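Local coordinates for SusD family protein (Bacteroides uniformis, PDB 7KV1) that probably binds beta-glucan chains at the bacterial surface as a SusD-like, helix-rich component of a gut glycan-uptake system, at residues Glu259-Pro264 / Ala409-Asn414; Thr432-Val437 / Leu455-Leu460; Gln345-Gln350 / Glu461-Gly466; Leu151-Tyr156 / Ile193-Ala198. All coordinates share one frame; numbering follows the deposited sequence.

Contact 1: Glu259-Pro264 / Ala409-Asn414; sequences ELIDSP and AETLLN. With NCO (cobalt hexammine(III)), chain C.
No ring, amide or other flat group takes part where Leu260 and Ile261 meet Thr411 and Leu412; the branched side chains meet through their carbons, and Thr411 also brings a hydroxyl near Leu260 CD1. Thr411 holds OG1 beside its backbone N (chi1 -47°), which leaves the methyl CG2 anti to that N and 3.7 Å from Leu260 CB, with Leu260 CD1 at 3.9 Å from the same methyl. These two side chains meet nearly at right angles. One residue on in each helix, Ile261 CG1 packs against Leu412 CD2 at 4.0 Å. Beside the contact, carbonyl oxygens accept from the cobalt hexammine: Ile261 O takes three ammines, the nearest, N5, at 2.9 Å, and Ser263 O likewise accepts from three, N1 and N5 both at 3.0 Å. Phe266 O and Tyr408 OH add further bonds to this cation. Helix 250-262 packs on helix 408-420 here; Trp433 of helix 429-440 touches both Ile261 and Leu412, and Met235 of helix 230-244 touches Thr411.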
loop_
_atom_site.group_PDB
_atom_site.type_symbol
_atom_site.label_atom_id
_atom_site.label_comp_id
_atom_site.label_asym_id
_atom_site.label_seq_id
_atom_site.Cartn_x
_atom_site.Cartn_y
_atom_site.Cartn_z
ATOM N N GLU A 259 6.666 6.503 -19.691
ATOM C CA GLU A 259 6.565 5.264 -20.505
ATOM C C GLU A 259 5.177 4.646 -20.301
ATOM O O GLU A 259 4.654 4.110 -21.254
ATOM C CB GLU A 259 7.572 4.180 -20.124
ATOM C CG GLU A 259 9.010 4.584 -20.314
ATOM C CD GLU A 259 9.973 3.439 -20.012
ATOM O OE1 GLU A 259 9.686 2.287 -20.413
ATOM O OE2 GLU A 259 10.998 3.713 -19.353
ATOM N N LEU A 260 4.642 4.618 -19.077
ATOM C CA LEU A 260 3.322 3.982 -18.845
ATOM C C LEU A 260 2.237 4.875 -19.458
ATOM O O LEU A 260 1.298 4.333 -20.036
ATOM C CB LEU A 260 3.098 3.782 -17.340
ATOM C CG LEU A 260 4.066 2.810 -16.674
ATOM C CD1 LEU A 260 3.724 2.651 -15.210
ATOM C CD2 LEU A 260 4.101 1.477 -17.409
ATOM N N ILE A 261 2.356 6.195 -19.295
ATOM C CA ILE A 261 1.412 7.188 -19.894
ATOM C C ILE A 261 1.488 7.101 -21.436
ATOM O O ILE A 261 0.459 7.301 -22.077
ATOM C CB ILE A 261 1.710 8.585 -19.317
ATOM C CG1 ILE A 261 1.443 8.616 -17.811
ATOM C CG2 ILE A 261 0.924 9.671 -20.016
ATOM C CD1 ILE A 261 2.009 9.815 -17.117
ATOM N N ASP A 262 2.651 6.817 -22.021
ATOM C CA ASP A 262 2.830 6.731 -23.497
ATOM C C ASP A 262 2.398 5.360 -24.015
ATOM O O ASP A 262 2.283 5.205 -25.227
ATOM C CB ASP A 262 4.271 7.019 -23.907
ATOM C CG ASP A 262 4.651 8.476 -23.721
ATOM O OD1 ASP A 262 3.736 9.303 -23.543
ATOM O OD2 ASP A 262 5.850 8.764 -23.710
ATOM N N SER A 263 2.154 4.402 -23.142
ATOM C CA SER A 263 1.812 3.016 -23.511
ATOM C C SER A 263 0.354 2.894 -23.968
ATOM O O SER A 263 -0.539 3.486 -23.389
ATOM C CB SER A 263 2.058 2.079 -22.375
ATOM O OG SER A 263 1.414 0.841 -22.629
ATOM N N PRO A 264 0.049 2.018 -24.943
ATOM C CA PRO A 264 -1.336 1.778 -25.344
ATOM C C PRO A 264 -2.120 0.858 -24.402
ATOM O O PRO A 264 -3.329 0.759 -24.596
ATOM C CB PRO A 264 -1.164 1.157 -26.750
ATOM C CG PRO A 264 0.143 0.410 -26.668
ATOM C CD PRO A 264 1.016 1.257 -25.759
ATOM N N ALA A 409 -4.127 5.646 -12.015
ATOM C CA ALA A 409 -4.392 6.976 -11.401
ATOM C C ALA A 409 -3.127 7.454 -10.671
ATOM O O ALA A 409 -2.738 8.627 -10.813
ATOM C CB ALA A 409 -5.601 6.965 -10.489
ATOM N N GLU A 410 -2.437 6.537 -9.988
ATOM C CA GLU A 410 -1.200 6.856 -9.251
ATOM C C GLU A 410 -0.036 7.135 -10.218
ATOM O O GLU A 410 0.798 8.007 -9.917
ATOM C CB GLU A 410 -0.913 5.754 -8.227
ATOM C CG GLU A 410 0.151 6.159 -7.260
ATOM C CD GLU A 410 0.516 5.192 -6.153
ATOM O OE1 GLU A 410 -0.007 4.051 -6.112
ATOM O OE2 GLU A 410 1.260 5.648 -5.268
ATOM N N THR A 411 0.036 6.442 -11.355
ATOM C CA THR A 411 0.993 6.778 -12.446
ATOM C C THR A 411 0.825 8.258 -12.819
ATOM O O THR A 411 1.838 8.988 -12.842
ATOM C CB THR A 411 0.814 5.844 -13.649
ATOM O OG1 THR A 411 0.734 4.480 -13.209
ATOM C CG2 THR A 411 1.924 6.043 -14.654
ATOM N N LEU A 412 -0.409 8.708 -13.070
ATOM C CA LEU A 412 -0.659 10.088 -13.565
ATOM C C LEU A 412 -0.272 11.072 -12.459
ATOM O O LEU A 412 0.444 12.046 -12.763
ATOM C CB LEU A 412 -2.126 10.240 -13.988
ATOM C CG LEU A 412 -2.534 9.503 -15.266
ATOM C CD1 LEU A 412 -4.045 9.406 -15.349
ATOM C CD2 LEU A 412 -1.987 10.175 -16.533
ATOM N N LEU A 413 -0.675 10.810 -11.213
ATOM C CA LEU A 413 -0.412 11.738 -10.086
ATOM C C LEU A 413 1.078 11.720 -9.719
ATOM O O LEU A 413 1.602 12.797 -9.355
ATOM C CB LEU A 413 -1.336 11.429 -8.908
ATOM C CG LEU A 413 -2.834 11.640 -9.175
ATOM C CD1 LEU A 413 -3.661 11.290 -7.963
ATOM C CD2 LEU A 413 -3.160 13.071 -9.571
ATOM N N ASN A 414 1.741 10.564 -9.832
ATOM C CA ASN A 414 3.203 10.467 -9.660
ATOM C C ASN A 414 3.858 11.382 -10.699
ATOM O O ASN A 414 4.718 12.183 -10.350
ATOM C CB ASN A 414 3.724 9.037 -9.857
ATOM C CG ASN A 414 3.521 8.100 -8.681
ATOM O OD1 ASN A 414 3.086 8.518 -7.612
ATOM N ND2 ASN A 414 3.808 6.824 -8.893
HETATM CO CO NCO C . -3.006 6.287 -22.955
HETATM N N1 NCO C . -3.377 4.433 -23.628
HETATM N N2 NCO C . -2.452 8.105 -22.346
HETATM N N3 NCO C . -4.257 7.151 -24.353
HETATM N N4 NCO C . -1.495 6.400 -24.215
HETATM N N5 NCO C . -1.764 5.491 -21.545
HETATM N N6 NCO C . -4.534 6.209 -21.703
#

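Contact 2: Thr432-Val437 / Leu455-Leu460; sequences TWLNEV and LTERRL
Leu434 and Val437, one turn apart on helix 429-440, rest on the aliphatic part of a single residue, Glu457 of helix 451-461. Early in 432-437, Trp433 faces away from this contact and is turned to two other helices, so the contact begins at Leu434. Its CG is anti to the backbone N (chi1 -174°), which carries the methyl CD1 to 4.1 Å from Glu457 CB; the two side chains pass at a slant, and the CA atoms of Leu434 and Glu457 stand 7.8 Å apart. Val437 closes the interface with CG1 at 4.2 Å from Glu457 CG. Glu457 bends at chi2 (66°), so that its methylenes serve the two apolar neighbours while its carboxylate turns off to charged partners. There OE2 pairs with Arg353 and OE1 with Arg438, an arrangement likely to keep this buried acid ionised. The contact is small and carbon-to-carbon, bordered by salt bridges. Helix 429-440 has three helices around it in this TPR-like bundle: Leu434 and Val437 turn to helix 451-461, Val437 touches Leu412 of helix 408-420 as well, and Trp433 packs on Leu412 and Ala415 of that helix and on Lys258 and Ile261 of helix 250-262.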
loop_
_atom_site.group_PDB
_atom_site.type_symbol
_atom_site.label_atom_id
_atom_site.label_comp_id
_atom_site.label_asym_id
_atom_site.label_seq_id
_atom_site.Cartn_x
_atom_site.Cartn_y
_atom_site.Cartn_z
ATOM N N THR A 432 -2.340 18.244 -17.777
ATOM C CA THR A 432 -3.025 17.191 -18.576
ATOM C C THR A 432 -3.305 15.949 -17.699
ATOM O O THR A 432 -4.448 15.459 -17.661
ATOM C CB THR A 432 -2.185 16.805 -19.785
ATOM O OG1 THR A 432 -1.974 18.012 -20.518
ATOM C CG2 THR A 432 -2.869 15.743 -20.624
ATOM N N TRP A 433 -2.268 15.449 -17.042
ATOM C CA TRP A 433 -2.320 14.206 -16.224
ATOM C C TRP A 433 -3.237 14.358 -15.010
ATOM O O TRP A 433 -4.138 13.490 -14.841
ATOM C CB TRP A 433 -0.905 13.825 -15.806
ATOM C CG TRP A 433 -0.042 13.582 -16.994
ATOM C CD1 TRP A 433 -0.440 13.111 -18.202
ATOM C CD2 TRP A 433 1.380 13.734 -17.062
ATOM N NE1 TRP A 433 0.644 12.987 -19.030
ATOM C CE2 TRP A 433 1.769 13.374 -18.370
ATOM C CE3 TRP A 433 2.361 14.142 -16.154
ATOM C CZ2 TRP A 433 3.097 13.394 -18.786
ATOM C CZ3 TRP A 433 3.676 14.178 -16.565
ATOM C CH2 TRP A 433 4.028 13.821 -17.871
ATOM N N LEU A 434 -3.035 15.386 -14.184
ATOM C CA LEU A 434 -3.913 15.586 -13.000
ATOM C C LEU A 434 -5.364 15.746 -13.468
ATOM O O LEU A 434 -6.258 15.139 -12.843
ATOM C CB LEU A 434 -3.470 16.794 -12.170
ATOM C CG LEU A 434 -4.251 16.942 -10.862
ATOM C CD1 LEU A 434 -3.307 17.218 -9.705
ATOM C CD2 LEU A 434 -5.293 18.033 -10.966
ATOM N N ASN A 435 -5.608 16.465 -14.574
ATOM C CA ASN A 435 -7.001 16.760 -15.007
ATOM C C ASN A 435 -7.680 15.489 -15.539
ATOM O O ASN A 435 -8.920 15.412 -15.427
ATOM C CB ASN A 435 -7.073 17.930 -15.991
ATOM C CG ASN A 435 -6.930 19.264 -15.296
ATOM O OD1 ASN A 435 -7.056 19.321 -14.073
ATOM N ND2 ASN A 435 -6.672 20.336 -16.054
ATOM N N GLU A 436 -6.929 14.533 -16.085
ATOM C CA GLU A 436 -7.475 13.210 -16.529
ATOM C C GLU A 436 -8.083 12.480 -15.315
ATOM O O GLU A 436 -9.162 11.893 -15.454
ATOM C CB GLU A 436 -6.337 12.413 -17.164
ATOM C CG GLU A 436 -6.685 11.262 -18.080
ATOM C CD GLU A 436 -5.527 10.903 -19.022
ATOM O OE1 GLU A 436 -4.843 11.885 -19.503
ATOM O OE2 GLU A 436 -5.249 9.645 -19.262
ATOM N N VAL A 437 -7.397 12.524 -14.172
ATOM C CA VAL A 437 -7.890 11.979 -12.873
ATOM C C VAL A 437 -9.106 12.793 -12.413
ATOM O O VAL A 437 -10.106 12.166 -12.053
ATOM C CB VAL A 437 -6.778 11.934 -11.806
ATOM C CG1 VAL A 437 -7.277 11.435 -10.464
ATOM C CG2 VAL A 437 -5.592 11.084 -12.249
ATOM N N LEU A 455 -0.888 16.645 -4.251
ATOM C CA LEU A 455 -1.032 15.976 -2.932
ATOM C C LEU A 455 -2.510 15.937 -2.525
ATOM O O LEU A 455 -2.978 14.906 -1.941
ATOM C CB LEU A 455 -0.156 16.708 -1.905
ATOM C CG LEU A 455 1.330 16.754 -2.231
ATOM C CD1 LEU A 455 2.049 17.496 -1.139
ATOM C CD2 LEU A 455 1.914 15.344 -2.418
ATOM N N THR A 456 -3.267 17.005 -2.768
ATOM C CA THR A 456 -4.713 17.008 -2.420
ATOM C C THR A 456 -5.429 15.949 -3.248
ATOM O O THR A 456 -6.253 15.212 -2.680
ATOM C CB THR A 456 -5.335 18.399 -2.592
ATOM O OG1 THR A 456 -4.683 19.211 -1.616
ATOM C CG2 THR A 456 -6.844 18.395 -2.430
ATOM N N GLU A 457 -5.137 15.867 -4.539
ATOM C CA GLU A 457 -5.785 14.891 -5.440
ATOM C C GLU A 457 -5.480 13.448 -5.007
ATOM O O GLU A 457 -6.401 12.605 -5.038
ATOM C CB GLU A 457 -5.404 15.134 -6.895
ATOM C CG GLU A 457 -6.440 14.616 -7.848
ATOM C CD GLU A 457 -7.777 15.340 -7.787
ATOM O OE1 GLU A 457 -7.758 16.579 -7.622
ATOM O OE2 GLU A 457 -8.832 14.648 -7.916
ATOM N N ARG A 458 -4.270 13.185 -4.533
ATOM C CA ARG A 458 -3.881 11.874 -3.991
ATOM C C ARG A 458 -4.785 11.539 -2.797
ATOM O O ARG A 458 -5.152 10.384 -2.663
ATOM C CB ARG A 458 -2.391 11.860 -3.602
ATOM C CG ARG A 458 -1.435 11.915 -4.782
ATOM C CD ARG A 458 -0.000 11.956 -4.308
ATOM N NE ARG A 458 0.341 10.635 -3.843
ATOM C CZ ARG A 458 0.822 9.661 -4.618
ATOM N NH1 ARG A 458 1.069 9.877 -5.890
ATOM N NH2 ARG A 458 1.058 8.466 -4.129
ATOM N N ARG A 459 -5.100 12.507 -1.941
ATOM C CA ARG A 459 -5.930 12.232 -0.751
ATOM C C ARG A 459 -7.338 11.817 -1.215
ATOM O O ARG A 459 -7.900 10.848 -0.687
ATOM C CB ARG A 459 -6.024 13.465 0.150
ATOM C CG ARG A 459 -6.825 13.178 1.410
ATOM C CD ARG A 459 -7.123 14.286 2.397
ATOM N NE ARG A 459 -7.630 13.551 3.572
ATOM C CZ ARG A 459 -8.181 14.094 4.646
ATOM N NH1 ARG A 459 -8.340 15.404 4.728
ATOM N NH2 ARG A 459 -8.626 13.306 5.616
ATOM N N LEU A 460 -7.891 12.529 -2.189
ATOM C CA LEU A 460 -9.252 12.236 -2.689
ATOM C C LEU A 460 -9.276 10.872 -3.401
ATOM O O LEU A 460 -10.310 10.136 -3.320
ATOM C CB LEU A 460 -9.724 13.366 -3.605
ATOM C CG LEU A 460 -9.846 14.752 -2.971
ATOM C CD1 LEU A 460 -10.135 15.799 -4.050
ATOM C CD2 LEU A 460 -10.956 14.784 -1.935
#

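Contact 3: Gln345-Gln350 / Glu461-Gly466; sequences QMFSEQ and EFVGEG
Met346, Phe347 and Val463 make a small apolar contact between two loops, the one after helix 341-345 and the one after helix 451-461. Everything converges on one methyl, Val463 CG2. The terminal CE of Met346 reaches it at 3.5 Å, tighter than an ordinary methyl contact, and the two side chains run past each other in opposite directions. Met346 has CG between its backbone N and carbonyl carbon (chi1 75°) and is extended beyond, which projects the thioether end towards the valine. Phe347 supplies ring atom CZ, 4.1 Å from Val463 CG2, with the ring set obliquely to the methyl. Val463 is held out by a type II beta turn from Phe462 to Glu465, closed by Glu465 N to Phe462 O at 2.9 Å; Gly464 occupies the third position with a positive phi (84°), which favours glycine. Beside the turn, Glu461 CG covers one face of the Phe462 ring, 3.6 Å above its centre, and Glu465 CD lies at the ring edge in its plane. The carboxylate of Glu461 turns to Arg353, Arg407 and Arg440. Within the SusD-family region the contact joins both loops to two helices: Met346 packs on Arg459 and Leu460 of helix 451-461 and Phe347 on Leu460, while Phe347 also lies against Arg353, Arg354 and Thr357 of helix 353-357, and Val463 touches Thr357.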
loop_
_atom_site.group_PDB
_atom_site.type_symbol
_atom_site.label_atom_id
_atom_site.label_comp_id
_atom_site.label_asym_id
_atom_site.label_seq_id
_atom_site.Cartn_x
_atom_site.Cartn_y
_atom_site.Cartn_z
ATOM N N GLN A 345 -16.763 14.424 4.338
ATOM C CA GLN A 345 -17.075 15.864 4.049
ATOM C C GLN A 345 -16.033 16.533 3.133
ATOM O O GLN A 345 -16.366 17.568 2.538
ATOM C CB GLN A 345 -17.203 16.654 5.354
ATOM C CG GLN A 345 -18.375 16.193 6.194
ATOM C CD GLN A 345 -18.445 16.902 7.524
ATOM O OE1 GLN A 345 -17.442 17.321 8.099
ATOM N NE2 GLN A 345 -19.653 17.014 8.032
ATOM N N MET A 346 -14.848 15.962 2.910
ATOM C CA MET A 346 -13.823 16.638 2.056
ATOM C C MET A 346 -14.225 16.525 0.581
ATOM O O MET A 346 -13.711 17.292 -0.226
ATOM C CB MET A 346 -12.423 16.050 2.270
ATOM C CG MET A 346 -12.216 14.682 1.626
ATOM S SD MET A 346 -10.655 13.955 2.233
ATOM C CE MET A 346 -10.676 12.392 1.360
ATOM N N PHE A 347 -15.107 15.589 0.209
ATOM C CA PHE A 347 -15.514 15.429 -1.200
ATOM C C PHE A 347 -16.580 16.468 -1.551
ATOM O O PHE A 347 -17.525 16.689 -0.740
ATOM C CB PHE A 347 -16.009 14.004 -1.461
ATOM C CG PHE A 347 -14.969 12.908 -1.366
ATOM C CD1 PHE A 347 -14.197 12.560 -2.458
ATOM C CD2 PHE A 347 -14.889 12.115 -0.236
ATOM C CE1 PHE A 347 -13.301 11.512 -2.391
ATOM C CE2 PHE A 347 -13.976 11.077 -0.160
ATOM C CZ PHE A 347 -13.164 10.793 -1.227
ATOM N N SER A 348 -16.515 17.035 -2.760
ATOM C CA SER A 348 -17.667 17.804 -3.298
ATOM C C SER A 348 -18.804 16.831 -3.642
ATOM O O SER A 348 -18.521 15.668 -3.970
ATOM C CB SER A 348 -17.276 18.674 -4.455
ATOM O OG SER A 348 -16.872 17.885 -5.554
ATOM N N GLU A 349 -20.053 17.311 -3.625
ATOM C CA GLU A 349 -21.272 16.560 -4.038
ATOM C C GLU A 349 -21.101 15.989 -5.451
ATOM O O GLU A 349 -21.596 14.884 -5.687
ATOM C CB GLU A 349 -22.511 17.470 -3.969
ATOM N N GLN A 350 -20.417 16.706 -6.348
ATOM C CA GLN A 350 -20.160 16.296 -7.759
ATOM C C GLN A 350 -19.070 15.201 -7.845
ATOM O O GLN A 350 -18.980 14.564 -8.905
ATOM C CB GLN A 350 -19.735 17.497 -8.606
ATOM N N GLU A 461 -8.201 10.521 -4.090
ATOM C CA GLU A 461 -8.189 9.392 -5.042
ATOM C C GLU A 461 -8.004 8.065 -4.298
ATOM O O GLU A 461 -8.535 7.066 -4.791
ATOM C CB GLU A 461 -7.109 9.623 -6.093
ATOM C CG GLU A 461 -7.007 8.570 -7.193
ATOM C CD GLU A 461 -8.183 8.508 -8.146
ATOM O OE1 GLU A 461 -8.892 9.512 -8.229
ATOM O OE2 GLU A 461 -8.375 7.438 -8.810
ATOM N N PHE A 462 -7.290 8.054 -3.173
ATOM C CA PHE A 462 -6.712 6.812 -2.604
ATOM C C PHE A 462 -7.217 6.516 -1.187
ATOM O O PHE A 462 -6.564 5.751 -0.460
ATOM C CB PHE A 462 -5.190 6.886 -2.688
ATOM C CG PHE A 462 -4.675 6.930 -4.101
ATOM C CD1 PHE A 462 -4.946 5.907 -5.000
ATOM C CD2 PHE A 462 -3.903 7.990 -4.529
ATOM C CE1 PHE A 462 -4.516 5.987 -6.308
ATOM C CE2 PHE A 462 -3.422 8.046 -5.830
ATOM C CZ PHE A 462 -3.741 7.044 -6.717
ATOM N N VAL A 463 -8.360 7.058 -0.791
ATOM C CA VAL A 463 -8.913 6.773 0.563
ATOM C C VAL A 463 -9.035 5.253 0.720
ATOM O O VAL A 463 -9.655 4.626 -0.116
ATOM C CB VAL A 463 -10.240 7.496 0.852
ATOM C CG1 VAL A 463 -10.829 7.060 2.183
ATOM C CG2 VAL A 463 -10.077 8.999 0.795
ATOM N N GLY A 464 -8.426 4.708 1.770
ATOM C CA GLY A 464 -8.557 3.291 2.138
ATOM C C GLY A 464 -7.586 2.413 1.368
ATOM O O GLY A 464 -7.701 1.166 1.492
ATOM N N GLU A 465 -6.648 3.017 0.634
ATOM C CA GLU A 465 -5.667 2.271 -0.198
ATOM C C GLU A 465 -4.250 2.375 0.373
ATOM O O GLU A 465 -3.307 1.935 -0.311
ATOM C CB GLU A 465 -5.755 2.789 -1.643
ATOM C CG GLU A 465 -7.098 2.530 -2.290
ATOM C CD GLU A 465 -7.143 2.941 -3.747
ATOM O OE1 GLU A 465 -6.458 2.310 -4.584
ATOM O OE2 GLU A 465 -7.875 3.898 -4.036
ATOM N N GLY A 466 -4.097 2.915 1.583
ATOM C CA GLY A 466 -2.806 2.913 2.314
ATOM C C GLY A 466 -1.769 3.872 1.744
ATOM O O GLY A 466 -0.556 3.556 1.893
#

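Contact 4: Leu151-Tyr156 / Ile193-Ala198; sequences LRVFYY and IAELEA
Arg152 and Glu195 form the polar half of this contact, a salt bridge between helices 138-162 and 185-201. Arg152 NH2 donates to Glu195 OE2 at 3.0 Å and 162°, with the oxygen at the guanidinium edge, close to its plane. Relative to the carboxylate, the donor stands well above the plane, 59° out of it. A bend at chi3 of Arg152 (64°) swings the guanidinium across to the acid. A water links the same pair, accepting from Arg152 NE at 2.8 Å and donating to Glu195 OE2 at 2.7 Å. Arg149 NE forms a further salt bridge to OE2, and Arg152 NH1 is bonded to Asn124. A leucine in place of Arg152 would probably cost Glu195 one of its arginine partners, with Arg149 remaining, and leave the bridging water and Asn124 each short of a partner.

The apolar half centres on Val153: CG2 lies 3.8 Å from Glu195 CG, and CG1 lies 4.3 Å from Leu196 CD2. The helix axes pass 10.0 Å apart and run antiparallel, consistent with the antiparallel helix packing of TPR-like SusD-family proteins.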
loop_
_atom_site.group_PDB
_atom_site.type_symbol
_atom_site.label_atom_id
_atom_site.label_comp_id
_atom_site.label_asym_id
_atom_site.label_seq_id
_atom_site.Cartn_x
_atom_site.Cartn_y
_atom_site.Cartn_z
ATOM N N LEU A 151 10.257 -9.031 -6.047
ATOM C CA LEU A 151 9.515 -9.400 -4.819
ATOM C C LEU A 151 10.384 -9.054 -3.620
ATOM O O LEU A 151 9.886 -8.493 -2.646
ATOM C CB LEU A 151 9.164 -10.885 -4.823
ATOM C CG LEU A 151 7.944 -11.262 -5.638
ATOM C CD1 LEU A 151 7.906 -12.766 -5.839
ATOM C CD2 LEU A 151 6.660 -10.802 -4.958
ATOM N N ARG A 152 11.662 -9.392 -3.698
ATOM C CA ARG A 152 12.612 -9.115 -2.606
ATOM C C ARG A 152 12.667 -7.596 -2.348
ATOM O O ARG A 152 12.589 -7.204 -1.163
ATOM C CB ARG A 152 13.967 -9.746 -2.911
ATOM C CG ARG A 152 14.930 -9.619 -1.758
ATOM C CD ARG A 152 16.196 -10.442 -2.013
ATOM N NE ARG A 152 16.993 -10.004 -3.164
ATOM C CZ ARG A 152 18.110 -10.604 -3.586
ATOM N NH1 ARG A 152 18.566 -11.677 -2.953
ATOM N NH2 ARG A 152 18.783 -10.114 -4.620
ATOM N N VAL A 153 12.763 -6.772 -3.395
ATOM C CA VAL A 153 12.682 -5.286 -3.245
ATOM C C VAL A 153 11.353 -4.905 -2.579
ATOM O O VAL A 153 11.353 -4.042 -1.679
ATOM C CB VAL A 153 12.846 -4.543 -4.579
ATOM C CG1 VAL A 153 12.466 -3.057 -4.421
ATOM C CG2 VAL A 153 14.269 -4.676 -5.072
ATOM N N PHE A 154 10.261 -5.515 -3.026
ATOM C CA PHE A 154 8.907 -5.251 -2.500
ATOM C C PHE A 154 8.862 -5.498 -0.989
ATOM O O PHE A 154 8.386 -4.633 -0.228
ATOM C CB PHE A 154 7.869 -6.110 -3.208
ATOM C CG PHE A 154 6.497 -5.836 -2.668
ATOM C CD1 PHE A 154 5.796 -4.732 -3.097
ATOM C CD2 PHE A 154 5.948 -6.637 -1.702
ATOM C CE1 PHE A 154 4.536 -4.463 -2.592
ATOM C CE2 PHE A 154 4.694 -6.371 -1.195
ATOM C CZ PHE A 154 3.998 -5.271 -1.632
ATOM N N TYR A 155 9.337 -6.659 -0.547
ATOM C CA TYR A 155 9.366 -7.024 0.894
ATOM C C TYR A 155 10.265 -6.047 1.652
ATOM O O TYR A 155 9.883 -5.662 2.767
ATOM C CB TYR A 155 9.801 -8.479 1.076
ATOM C CG TYR A 155 8.811 -9.507 0.580
ATOM C CD1 TYR A 155 7.510 -9.542 1.066
ATOM C CD2 TYR A 155 9.189 -10.470 -0.351
ATOM C CE1 TYR A 155 6.607 -10.508 0.641
ATOM C CE2 TYR A 155 8.291 -11.420 -0.806
ATOM C CZ TYR A 155 7.007 -11.458 -0.289
ATOM O OH TYR A 155 6.130 -12.393 -0.739
ATOM N N TYR A 156 11.447 -5.681 1.104
ATOM C CA TYR A 156 12.371 -4.777 1.811
ATOM C C TYR A 156 11.739 -3.392 1.868
ATOM O O TYR A 156 11.962 -2.634 2.851
ATOM C CB TYR A 156 13.748 -4.742 1.162
ATOM C CG TYR A 156 14.706 -5.730 1.762
ATOM C CD1 TYR A 156 15.087 -5.614 3.090
ATOM C CD2 TYR A 156 15.213 -6.782 1.012
ATOM C CE1 TYR A 156 15.967 -6.515 3.658
ATOM C CE2 TYR A 156 16.113 -7.685 1.568
ATOM C CZ TYR A 156 16.472 -7.555 2.899
ATOM O OH TYR A 156 17.290 -8.475 3.502
ATOM N N ILE A 193 17.354 0.678 -3.960
ATOM C CA ILE A 193 17.123 1.453 -5.214
ATOM C C ILE A 193 18.178 1.030 -6.245
ATOM O O ILE A 193 17.804 0.896 -7.441
ATOM C CB ILE A 193 17.064 2.973 -4.946
ATOM C CG1 ILE A 193 16.305 3.693 -6.055
ATOM C CG2 ILE A 193 18.466 3.563 -4.747
ATOM C CD1 ILE A 193 14.805 3.339 -6.108
ATOM N N ALA A 194 19.395 0.682 -5.816
ATOM C CA ALA A 194 20.447 0.088 -6.686
ATOM C C ALA A 194 19.974 -1.267 -7.202
ATOM O O ALA A 194 20.068 -1.495 -8.409
ATOM C CB ALA A 194 21.795 -0.044 -5.987
ATOM N N GLU A 195 19.437 -2.106 -6.331
ATOM C CA GLU A 195 18.949 -3.454 -6.688
ATOM C C GLU A 195 17.805 -3.292 -7.703
ATOM O O GLU A 195 17.821 -3.986 -8.775
ATOM C CB GLU A 195 18.642 -4.242 -5.404
ATOM C CG GLU A 195 17.960 -5.590 -5.592
ATOM C CD GLU A 195 18.751 -6.692 -6.310
ATOM O OE1 GLU A 195 19.877 -6.429 -6.737
ATOM O OE2 GLU A 195 18.210 -7.799 -6.490
ATOM N N LEU A 196 16.888 -2.356 -7.468
ATOM C CA LEU A 196 15.708 -2.174 -8.350
ATOM C C LEU A 196 16.177 -1.647 -9.715
ATOM O O LEU A 196 15.673 -2.102 -10.732
ATOM C CB LEU A 196 14.721 -1.226 -7.672
ATOM C CG LEU A 196 13.409 -1.014 -8.416
ATOM C CD1 LEU A 196 12.778 -2.328 -8.820
ATOM C CD2 LEU A 196 12.462 -0.165 -7.563
ATOM N N GLU A 197 17.126 -0.725 -9.730
ATOM C CA GLU A 197 17.738 -0.227 -10.983
ATOM C C GLU A 197 18.330 -1.395 -11.790
ATOM O O GLU A 197 18.050 -1.479 -12.989
ATOM C CB GLU A 197 18.725 0.870 -10.639
ATOM C CG GLU A 197 18.002 2.175 -10.336
ATOM C CD GLU A 197 18.893 3.336 -9.987
ATOM O OE1 GLU A 197 20.032 3.063 -9.576
ATOM O OE2 GLU A 197 18.441 4.509 -10.087
ATOM N N ALA A 198 19.080 -2.296 -11.168
ATOM C CA ALA A 198 19.602 -3.508 -11.853
ATOM C C ALA A 198 18.448 -4.349 -12.411
ATOM O O ALA A 198 18.529 -4.802 -13.588
ATOM C CB ALA A 198 20.511 -4.304 -10.946
HETATM O O HOH W 1 16.109 -7.878 -4.824
#

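All four contacts are largely buried, but their chemistry differs. Contacts 1 and 2 hold different helix pairs that touch each other, Arg458 of contact 2 bonding to Glu410 and Asn414 of contact 1. Contact 3 lies beside contact 2, their centres about 11 Å apart, where helix 451-461 gives way to a loop; Arg353 serves both. Contacts 1 to 3 meet mainly through carbon atoms, contact 1 beside the bound cation, the charges pairing around them. Contact 4, on the opposite side of the chain's centre from contact 3, instead places a salt bridge and a water in the interface itself. Contacts 3 and 4 each include one partly exposed residue, Met346 and Glu195.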